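Local coordinates for sister chromatid cohesion protein (Chaetomium thermophilum, PDB 5T8V), which probably helps load cohesin onto chromatin, this chain being the HEAT-repeat C-terminal part of the cohesin loader Scc2, at residues 696-701 with 707-712; 685-690 with 714-719; 655-660 with 673-678. All blocks are in the same frame, centred on the assembly; numbering follows the deposited sequence.

Contact 1: 696-701 with 707-712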
loop_
_atom_site.group_PDB
_atom_site.type_symbol
_atom_site.label_atom_id
_atom_site.label_comp_id
_atom_site.label_asym_id
_atom_site.label_seq_id
_atom_site.Cartn_x
_atom_site.Cartn_y
_atom_site.Cartn_z
ATOM N N ASN A 696 -11.117 -13.028 0.769
ATOM C CA ASN A 696 -10.534 -13.444 -0.502
ATOM C C ASN A 696 -9.023 -13.590 -0.379
ATOM O O ASN A 696 -8.435 -14.538 -0.916
ATOM C CB ASN A 696 -10.896 -12.443 -1.598
ATOM C CG ASN A 696 -12.367 -12.488 -1.963
ATOM O OD1 ASN A 696 -13.164 -13.147 -1.295
ATOM N ND2 ASN A 696 -12.735 -11.787 -3.028
ATOM N N ARG A 697 -8.379 -12.674 0.347
ATOM C CA ARG A 697 -6.941 -12.762 0.554
ATOM C C ARG A 697 -6.536 -14.017 1.313
ATOM O O ARG A 697 -5.340 -14.323 1.370
ATOM C CB ARG A 697 -6.445 -11.521 1.300
ATOM C CG ARG A 697 -6.740 -10.205 0.588
ATOM C CD ARG A 697 -5.689 -9.865 -0.456
ATOM N NE ARG A 697 -5.666 -10.823 -1.560
ATOM C CZ ARG A 697 -6.521 -10.818 -2.580
ATOM N NH1 ARG A 697 -7.486 -9.908 -2.648
ATOM N NH2 ARG A 697 -6.412 -11.734 -3.534
ATOM N N PHE A 698 -7.490 -14.748 1.896
ATOM C CA PHE A 698 -7.166 -16.053 2.463
ATOM C C PHE A 698 -6.553 -16.968 1.414
ATOM O O PHE A 698 -5.678 -17.780 1.734
ATOM C CB PHE A 698 -8.415 -16.712 3.060
ATOM C CG PHE A 698 -8.953 -16.027 4.294
ATOM C CD1 PHE A 698 -8.338 -14.902 4.821
ATOM C CD2 PHE A 698 -10.075 -16.529 4.935
ATOM C CE1 PHE A 698 -8.839 -14.289 5.951
ATOM C CE2 PHE A 698 -10.579 -15.920 6.069
ATOM C CZ PHE A 698 -9.960 -14.801 6.577
ATOM N N SER A 699 -6.992 -16.855 0.162
ATOM C CA SER A 699 -6.462 -17.668 -0.931
ATOM C C SER A 699 -5.400 -16.917 -1.723
ATOM O O SER A 699 -5.353 -16.998 -2.953
ATOM C CB SER A 699 -7.593 -18.126 -1.846
ATOM O OG SER A 699 -8.186 -17.030 -2.520
ATOM N N ASP A 700 -4.538 -16.177 -1.035
ATOM C CA ASP A 700 -3.473 -15.426 -1.679
ATOM C C ASP A 700 -2.188 -16.244 -1.683
ATOM O O ASP A 700 -1.951 -17.072 -0.800
ATOM C CB ASP A 700 -3.249 -14.093 -0.962
ATOM C CG ASP A 700 -2.356 -13.147 -1.741
ATOM O OD1 ASP A 700 -1.387 -13.617 -2.375
ATOM O OD2 ASP A 700 -2.625 -11.928 -1.718
ATOM N N ALA A 701 -1.354 -16.001 -2.697
ATOM C CA ALA A 701 -0.125 -16.771 -2.852
ATOM C C ALA A 701 0.759 -16.653 -1.615
ATOM O O ALA A 701 1.138 -17.661 -1.007
ATOM C CB ALA A 701 0.627 -16.305 -4.099
ATOM N N LYS A 707 -1.876 -14.827 6.456
ATOM C CA LYS A 707 -1.895 -14.735 7.912
ATOM C C LYS A 707 -2.407 -13.372 8.365
ATOM O O LYS A 707 -3.271 -13.279 9.247
ATOM C CB LYS A 707 -0.494 -15.008 8.464
ATOM C CG LYS A 707 0.026 -16.408 8.139
ATOM C CD LYS A 707 1.541 -16.518 8.272
ATOM C CE LYS A 707 1.987 -16.629 9.722
ATOM N NZ LYS A 707 3.442 -16.936 9.829
ATOM N N ARG A 708 -1.894 -12.299 7.760
ATOM C CA ARG A 708 -2.362 -10.962 8.112
ATOM C C ARG A 708 -3.855 -10.818 7.842
ATOM O O ARG A 708 -4.612 -10.319 8.687
ATOM C CB ARG A 708 -1.570 -9.909 7.337
ATOM C CG ARG A 708 -2.018 -8.485 7.617
ATOM C CD ARG A 708 -0.986 -7.470 7.158
ATOM N NE ARG A 708 -1.327 -6.119 7.600
ATOM C CZ ARG A 708 -0.518 -5.070 7.500
ATOM N NH1 ARG A 708 0.693 -5.204 6.973
ATOM N NH2 ARG A 708 -0.919 -3.882 7.933
ATOM N N ALA A 709 -4.300 -11.261 6.664
ATOM C CA ALA A 709 -5.704 -11.120 6.297
ATOM C C ALA A 709 -6.620 -11.860 7.263
ATOM O O ALA A 709 -7.732 -11.397 7.541
ATOM C CB ALA A 709 -5.927 -11.620 4.869
ATOM N N MET A 710 -6.182 -13.009 7.783
ATOM C CA MET A 710 -7.034 -13.762 8.695
ATOM C C MET A 710 -6.933 -13.277 10.135
ATOM O O MET A 710 -7.871 -13.491 10.911
ATOM C CB MET A 710 -6.715 -15.257 8.611
ATOM C CG MET A 710 -5.284 -15.644 8.911
ATOM S SD MET A 710 -5.010 -17.415 8.675
ATOM C CE MET A 710 -5.299 -17.598 6.914
ATOM N N LYS A 711 -5.834 -12.620 10.513
ATOM C CA LYS A 711 -5.809 -11.931 11.799
ATOM C C LYS A 711 -6.763 -10.739 11.783
ATOM O O LYS A 711 -7.588 -10.569 12.694
ATOM C CB LYS A 711 -4.383 -11.484 12.126
ATOM C CG LYS A 711 -4.130 -11.221 13.606
ATOM C CD LYS A 711 -4.050 -12.518 14.400
ATOM C CE LYS A 711 -3.748 -12.257 15.870
ATOM N NZ LYS A 711 -3.667 -13.517 16.664
ATOM N N LEU A 712 -6.670 -9.909 10.742
ATOM C CA LEU A 712 -7.641 -8.836 10.560
ATOM C C LEU A 712 -9.063 -9.384 10.549
ATOM O O LEU A 712 -9.962 -8.822 11.185
ATOM C CB LEU A 712 -7.344 -8.085 9.261
ATOM C CG LEU A 712 -8.357 -7.024 8.821
ATOM C CD1 LEU A 712 -8.449 -5.902 9.840
ATOM C CD2 LEU A 712 -7.988 -6.477 7.451
#

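Contact 2: 685-690 with 714-719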
loop_
_atom_site.group_PDB
_atom_site.type_symbol
_atom_site.label_atom_id
_atom_site.label_comp_id
_atom_site.label_asym_id
_atom_site.label_seq_id
_atom_site.Cartn_x
_atom_site.Cartn_y
_atom_site.Cartn_z
ATOM N N ALA A 685 -18.834 1.605 8.664
ATOM C CA ALA A 685 -19.831 1.192 7.681
ATOM C C ALA A 685 -19.181 0.484 6.501
ATOM O O ALA A 685 -19.786 -0.416 5.907
ATOM C CB ALA A 685 -20.631 2.400 7.198
ATOM N N LEU A 686 -17.956 0.876 6.144
ATOM C CA LEU A 686 -17.242 0.189 5.073
ATOM C C LEU A 686 -16.995 -1.270 5.419
ATOM O O LEU A 686 -16.904 -2.116 4.520
ATOM C CB LEU A 686 -15.911 0.891 4.799
ATOM C CG LEU A 686 -15.991 2.339 4.318
ATOM C CD1 LEU A 686 -14.667 3.039 4.550
ATOM C CD2 LEU A 686 -16.372 2.389 2.855
ATOM N N GLU A 687 -16.896 -1.580 6.712
ATOM C CA GLU A 687 -16.516 -2.910 7.172
ATOM C C GLU A 687 -17.213 -4.014 6.387
ATOM O O GLU A 687 -16.559 -4.851 5.759
ATOM C CB GLU A 687 -16.822 -3.034 8.666
ATOM C CG GLU A 687 -16.338 -4.323 9.292
ATOM C CD GLU A 687 -16.217 -4.221 10.800
ATOM O OE1 GLU A 687 -15.307 -3.511 11.281
ATOM O OE2 GLU A 687 -17.040 -4.842 11.504
ATOM N N GLU A 688 -18.548 -4.017 6.391
ATOM C CA GLU A 688 -19.280 -5.121 5.780
ATOM C C GLU A 688 -18.856 -5.351 4.335
ATOM O O GLU A 688 -18.718 -6.499 3.898
ATOM C CB GLU A 688 -20.786 -4.869 5.858
ATOM C CG GLU A 688 -21.610 -5.948 5.168
ATOM C CD GLU A 688 -23.056 -5.971 5.623
ATOM O OE1 GLU A 688 -23.536 -4.942 6.145
ATOM O OE2 GLU A 688 -23.710 -7.023 5.460
ATOM N N LYS A 689 -18.637 -4.278 3.576
ATOM C CA LYS A 689 -18.316 -4.439 2.163
ATOM C C LYS A 689 -16.836 -4.690 1.914
ATOM O O LYS A 689 -16.468 -5.032 0.785
ATOM C CB LYS A 689 -18.776 -3.207 1.372
ATOM C CG LYS A 689 -17.733 -2.106 1.209
ATOM C CD LYS A 689 -18.308 -0.917 0.451
ATOM C CE LYS A 689 -17.223 -0.143 -0.291
ATOM N NZ LYS A 689 -16.606 -0.941 -1.397
ATOM N N MET A 690 -15.982 -4.540 2.926
ATOM C CA MET A 690 -14.550 -4.751 2.754
ATOM C C MET A 690 -14.077 -6.110 3.253
ATOM O O MET A 690 -13.064 -6.616 2.758
ATOM C CB MET A 690 -13.765 -3.646 3.470
ATOM C CG MET A 690 -14.051 -2.251 2.923
ATOM S SD MET A 690 -12.865 -0.998 3.452
ATOM C CE MET A 690 -11.523 -1.304 2.314
ATOM N N LYS A 714 -10.095 -11.965 12.016
ATOM C CA LYS A 714 -10.432 -12.303 13.395
ATOM C C LYS A 714 -10.933 -11.075 14.144
ATOM O O LYS A 714 -12.021 -11.094 14.740
ATOM C CB LYS A 714 -9.212 -12.907 14.094
ATOM C CG LYS A 714 -9.294 -12.966 15.618
ATOM C CD LYS A 714 -7.951 -13.352 16.210
ATOM C CE LYS A 714 -7.899 -13.062 17.699
ATOM N NZ LYS A 714 -6.550 -13.331 18.267
ATOM N N ASP A 715 -10.151 -9.991 14.122
ATOM C CA ASP A 715 -10.593 -8.760 14.769
ATOM C C ASP A 715 -11.987 -8.363 14.298
ATOM O O ASP A 715 -12.854 -8.008 15.109
ATOM C CB ASP A 715 -9.592 -7.636 14.496
ATOM C CG ASP A 715 -8.240 -7.888 15.143
ATOM O OD1 ASP A 715 -8.204 -8.509 16.228
ATOM O OD2 ASP A 715 -7.214 -7.466 14.567
ATOM N N ILE A 716 -12.230 -8.431 12.987
ATOM C CA ILE A 716 -13.543 -8.080 12.454
ATOM C C ILE A 716 -14.603 -9.046 12.966
ATOM O O ILE A 716 -15.732 -8.646 13.275
ATOM C CB ILE A 716 -13.503 -8.053 10.916
ATOM C CG1 ILE A 716 -12.490 -7.011 10.428
ATOM C CG2 ILE A 716 -14.883 -7.749 10.356
ATOM C CD1 ILE A 716 -12.128 -7.133 8.960
ATOM N N TYR A 717 -14.263 -10.334 13.053
ATOM C CA TYR A 717 -15.210 -11.306 13.588
ATOM C C TYR A 717 -15.651 -10.917 14.991
ATOM O O TYR A 717 -16.836 -11.017 15.328
ATOM C CB TYR A 717 -14.590 -12.703 13.591
ATOM C CG TYR A 717 -15.539 -13.795 14.046
ATOM C CD1 TYR A 717 -15.803 -13.997 15.395
ATOM C CD2 TYR A 717 -16.163 -14.627 13.128
ATOM C CE1 TYR A 717 -16.667 -14.990 15.814
ATOM C CE2 TYR A 717 -17.029 -15.625 13.539
ATOM C CZ TYR A 717 -17.277 -15.801 14.883
ATOM O OH TYR A 717 -18.137 -16.793 15.299
ATOM N N LEU A 718 -14.711 -10.466 15.826
ATOM C CA LEU A 718 -15.080 -10.063 17.180
ATOM C C LEU A 718 -15.878 -8.763 17.176
ATOM O O LEU A 718 -16.799 -8.596 17.983
ATOM C CB LEU A 718 -13.830 -9.923 18.049
ATOM C CG LEU A 718 -12.995 -11.190 18.263
ATOM C CD1 LEU A 718 -11.838 -10.900 19.208
ATOM C CD2 LEU A 718 -13.846 -12.341 18.794
ATOM N N ARG A 719 -15.547 -7.834 16.276
ATOM C CA ARG A 719 -16.245 -6.550 16.248
ATOM C C ARG A 719 -17.689 -6.710 15.786
ATOM O O ARG A 719 -18.626 -6.297 16.477
ATOM C CB ARG A 719 -15.516 -5.569 15.330
ATOM C CG ARG A 719 -14.191 -5.060 15.856
ATOM C CD ARG A 719 -13.788 -3.773 15.152
ATOM N NE ARG A 719 -12.432 -3.842 14.606
ATOM C CZ ARG A 719 -12.127 -4.002 13.320
ATOM N NH1 ARG A 719 -13.077 -4.106 12.396
ATOM N NH2 ARG A 719 -10.855 -4.049 12.952
#

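Contact 3: 655-660 with 673-678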
loop_
_atom_site.group_PDB
_atom_site.type_symbol
_atom_site.label_atom_id
_atom_site.label_comp_id
_atom_site.label_asym_id
_atom_site.label_seq_id
_atom_site.Cartn_x
_atom_site.Cartn_y
_atom_site.Cartn_z
ATOM N N GLN A 655 -11.597 2.621 -3.526
ATOM C CA GLN A 655 -11.429 1.912 -4.790
ATOM C C GLN A 655 -9.994 1.426 -4.975
ATOM O O GLN A 655 -9.743 0.226 -5.148
ATOM C CB GLN A 655 -11.848 2.837 -5.936
ATOM C CG GLN A 655 -11.684 2.263 -7.333
ATOM C CD GLN A 655 -12.060 3.266 -8.410
ATOM O OE1 GLN A 655 -13.038 4.004 -8.275
ATOM N NE2 GLN A 655 -11.276 3.307 -9.482
ATOM N N LEU A 656 -9.035 2.351 -4.934
ATOM C CA LEU A 656 -7.651 2.011 -5.242
ATOM C C LEU A 656 -6.956 1.262 -4.113
ATOM O O LEU A 656 -5.960 0.580 -4.371
ATOM C CB LEU A 656 -6.865 3.279 -5.585
ATOM C CG LEU A 656 -7.397 4.101 -6.767
ATOM C CD1 LEU A 656 -6.388 5.162 -7.183
ATOM C CD2 LEU A 656 -7.757 3.218 -7.962
ATOM N N ILE A 657 -7.442 1.373 -2.877
ATOM C CA ILE A 657 -6.959 0.491 -1.819
ATOM C C ILE A 657 -7.372 -0.947 -2.111
ATOM O O ILE A 657 -6.557 -1.877 -2.037
ATOM C CB ILE A 657 -7.478 0.965 -0.449
ATOM C CG1 ILE A 657 -6.707 2.211 -0.001
ATOM C CG2 ILE A 657 -7.353 -0.147 0.603
ATOM C CD1 ILE A 657 -7.284 2.887 1.231
ATOM N N LEU A 658 -8.648 -1.148 -2.447
ATOM C CA LEU A 658 -9.118 -2.480 -2.814
ATOM C C LEU A 658 -8.322 -3.029 -3.990
ATOM O O LEU A 658 -7.895 -4.190 -3.977
ATOM C CB LEU A 658 -10.611 -2.431 -3.140
ATOM C CG LEU A 658 -11.515 -1.996 -1.984
ATOM C CD1 LEU A 658 -12.955 -1.853 -2.452
ATOM C CD2 LEU A 658 -11.423 -2.981 -0.828
ATOM N N ARG A 659 -8.106 -2.207 -5.019
ATOM C CA ARG A 659 -7.271 -2.645 -6.131
ATOM C C ARG A 659 -5.847 -2.941 -5.677
ATOM O O ARG A 659 -5.182 -3.813 -6.247
ATOM C CB ARG A 659 -7.277 -1.589 -7.234
ATOM C CG ARG A 659 -8.370 -1.807 -8.265
ATOM C CD ARG A 659 -8.647 -0.558 -9.080
ATOM N NE ARG A 659 -7.435 0.012 -9.660
ATOM C CZ ARG A 659 -7.427 0.961 -10.590
ATOM N NH1 ARG A 659 -6.274 1.423 -11.058
ATOM N NH2 ARG A 659 -8.570 1.445 -11.062
ATOM N N SER A 660 -5.365 -2.236 -4.650
ATOM C CA SER A 660 -4.042 -2.526 -4.108
ATOM C C SER A 660 -4.007 -3.905 -3.463
ATOM O O SER A 660 -2.989 -4.604 -3.534
ATOM C CB SER A 660 -3.640 -1.450 -3.096
ATOM O OG SER A 660 -2.358 -1.706 -2.551
ATOM N N LEU A 673 -3.751 -4.575 3.106
ATOM C CA LEU A 673 -4.552 -4.995 4.252
ATOM C C LEU A 673 -4.507 -3.951 5.361
ATOM O O LEU A 673 -5.535 -3.644 5.977
ATOM C CB LEU A 673 -4.065 -6.348 4.769
ATOM C CG LEU A 673 -4.211 -7.522 3.800
ATOM C CD1 LEU A 673 -3.649 -8.790 4.416
ATOM C CD2 LEU A 673 -5.661 -7.723 3.405
ATOM N N GLY A 674 -3.324 -3.397 5.634
ATOM C CA GLY A 674 -3.232 -2.337 6.624
ATOM C C GLY A 674 -4.120 -1.158 6.283
ATOM O O GLY A 674 -4.854 -0.645 7.135
ATOM N N LEU A 675 -4.075 -0.716 5.023
ATOM C CA LEU A 675 -4.941 0.386 4.612
ATOM C C LEU A 675 -6.411 0.030 4.789
ATOM O O LEU A 675 -7.197 0.841 5.291
ATOM C CB LEU A 675 -4.656 0.771 3.162
ATOM C CG LEU A 675 -3.243 1.267 2.847
ATOM C CD1 LEU A 675 -3.210 1.833 1.437
ATOM C CD2 LEU A 675 -2.759 2.306 3.858
ATOM N N ILE A 676 -6.804 -1.178 4.374
ATOM C CA ILE A 676 -8.176 -1.629 4.597
ATOM C C ILE A 676 -8.540 -1.497 6.070
ATOM O O ILE A 676 -9.628 -1.023 6.422
ATOM C CB ILE A 676 -8.347 -3.077 4.097
ATOM C CG1 ILE A 676 -8.280 -3.112 2.567
ATOM C CG2 ILE A 676 -9.665 -3.679 4.594
ATOM C CD1 ILE A 676 -8.281 -4.506 1.974
ATOM N N SER A 677 -7.629 -1.905 6.954
ATOM C CA SER A 677 -7.901 -1.824 8.384
ATOM C C SER A 677 -8.111 -0.381 8.821
ATOM O O SER A 677 -9.022 -0.090 9.605
ATOM C CB SER A 677 -6.760 -2.462 9.174
ATOM O OG SER A 677 -7.054 -2.483 10.559
ATOM N N LYS A 678 -7.281 0.542 8.328
ATOM C CA LYS A 678 -7.452 1.942 8.705
ATOM C C LYS A 678 -8.790 2.483 8.215
ATOM O O LYS A 678 -9.500 3.177 8.956
ATOM C CB LYS A 678 -6.297 2.780 8.157
ATOM C CG LYS A 678 -6.245 4.206 8.699
ATOM C CD LYS A 678 -6.099 4.221 10.213
ATOM C CE LYS A 678 -5.062 5.232 10.664
ATOM N NZ LYS A 678 -4.886 5.225 12.144
#

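Contact 1: 696-701 with 707-712
In the turn linking helix 685-696 to helix 703-719 of the HEAT-repeat solenoid, Arg-697 and Phe-698 fold back on Ala-709 and Met-710, so that the connection packs against the helix it leads into. No hydrogen bond crosses here; the contact is mostly apolar. Arg-697 contributes only the base of its chain, with CB 3.6 Å from Ala-709 CB. Phe-698 does most of the work. Its CG stands anti to the carbonyl carbon (chi1 -68°), which carries the CE1 corner of the ring over to the helix backbone. There Ala-709 O lies at the ring edge, near its plane, 3.5 Å from CE1, while Met-710 meets the ring obliquely, its CB also 3.5 Å from CE1.

Beyond CB, Arg-697 bends twice and turns back to its own turn, where NE donates to Asp-700 OD2 at 3.2 Å in a salt bridge. The oxygen is approached on its anti side, 28° out of the carboxylate plane. Ser-699 tightens the same turn: its OG gives a 3.0 Å hydrogen bond to Asn-696 O, which also accepts from Ser-699 N. Asp-700 is buried, and a second salt bridge, from Arg-669, probably helps to balance its charge. Helix 666-682 packs on Arg-697 and Ala-709 through Leu-673, and helix 742-755 reaches Met-710 through Val-744 and Leu-747.

Contact 2: 685-690 with 714-719
Glu-687 lies against Ile-716 with the flank of its chain and holds Arg-719 with its carboxylate. The packed part is the flank: the aliphatic CG of Glu-687 is 3.9 Å from Ile-716 CG2. The carboxylate carbon CD of Glu-687 also lies 3.8 Å from Ile-716 CG2, so this methyl packs against the end of the chain as well. Both residues are buried, and Ile-680 of helix 666-682 touches each of them. Glu-687 spans the distance because CG stands opposite the backbone N (chi1 -174°) and the chain continues extended. These are two helices of the HEAT-repeat solenoid, 685-696 and 703-719, bridged here by one acidic side chain; within 685-690 and 714-719 the closest CA atoms, of Glu-687 and Ile-716, are 8.0 Å apart.

The other side is looser. Arg-719 is exposed, and its NH1 meets Glu-687 OE1 at 2.6 Å in a salt bridge whose hydrogen bond is weak, bent to 116°. The oxygen comes to the edge of the guanidinium, near its plane, although carboxylate and guanidinium are turned 38° apart. The other oxygen, OE2, accepts from ND2 of Asn-720. With an alanine here in place of the glutamate, Arg-719 would probably lose its carboxylate mate and be freer to turn, while the CG2 methyl of Ile-716 would be left facing a gap.

Contact 3: 655-660 with 673-678
Ile-657 points toward the opposing helix and meets both Leu-675 and Ile-676. Its CG1 lies 3.8 Å from Leu-675 CD1, and its CD1 is 3.9 Å from Leu-675 CB, so the longer branch runs across the root of that leucine at a slant. The shorter branch fills in beside it: CG2 is 3.8 Å from Leu-675 CB and 3.7 Å from Ile-676 CG1. All three side-chain carbons of Ile-657 beyond CB therefore touch the other segment, and the residue sits between two consecutive side chains of it. Ile-657 and Ile-676 lie alongside each other, pointing in opposing senses.

Leu-658, the next residue, starts off facing away from the partner. With CG beside the backbone N (chi1 -62°), one methyl nevertheless swings back, and CD2 reaches Ile-676 CD1 at 4.5 Å, a looser touch that extends the apolar patch along that isoleucine. At the end of the helix, Leu-658 O and Arg-659 O accept hydrogen bonds from the hydroxyls of Ser-661 and Ser-662, so hydroxyls of the following residues bond to carbonyls of the last turn.

The two short helical segments run roughly antiparallel, their axes 9.2 Å apart at closest approach with 145° between their directions, an arrangement usual for consecutive helices in a HEAT-repeat solenoid. Around this seam, helix 628-642 packs on Leu-675 through Leu-633 and Asn-637, and helix 685-696 covers Leu-658 with Lys-689 and Thr-693.

Along the chain, contact 3 comes first, joining helices 652-660 and 666-682; the span of contact 2, from helix 685-696 to helix 703-719, then encloses contact 1 within it. Their centres form a compact triangle, 13 to 14 Å apart, all in the part of the chain related to PDS5 proteins. Contacts 1 and 2 share helix 703-719, using successive parts of it. Helix 666-682 ties contact 3 to both: Leu-673 CD1 packs 3.6 Å from Arg-708 CG, and Ile-676 CG1 lies 3.7 Å from Met-690 CE. Four consecutive helices are thus packed into one continuous piece of the solenoid, midway along this elongated chain.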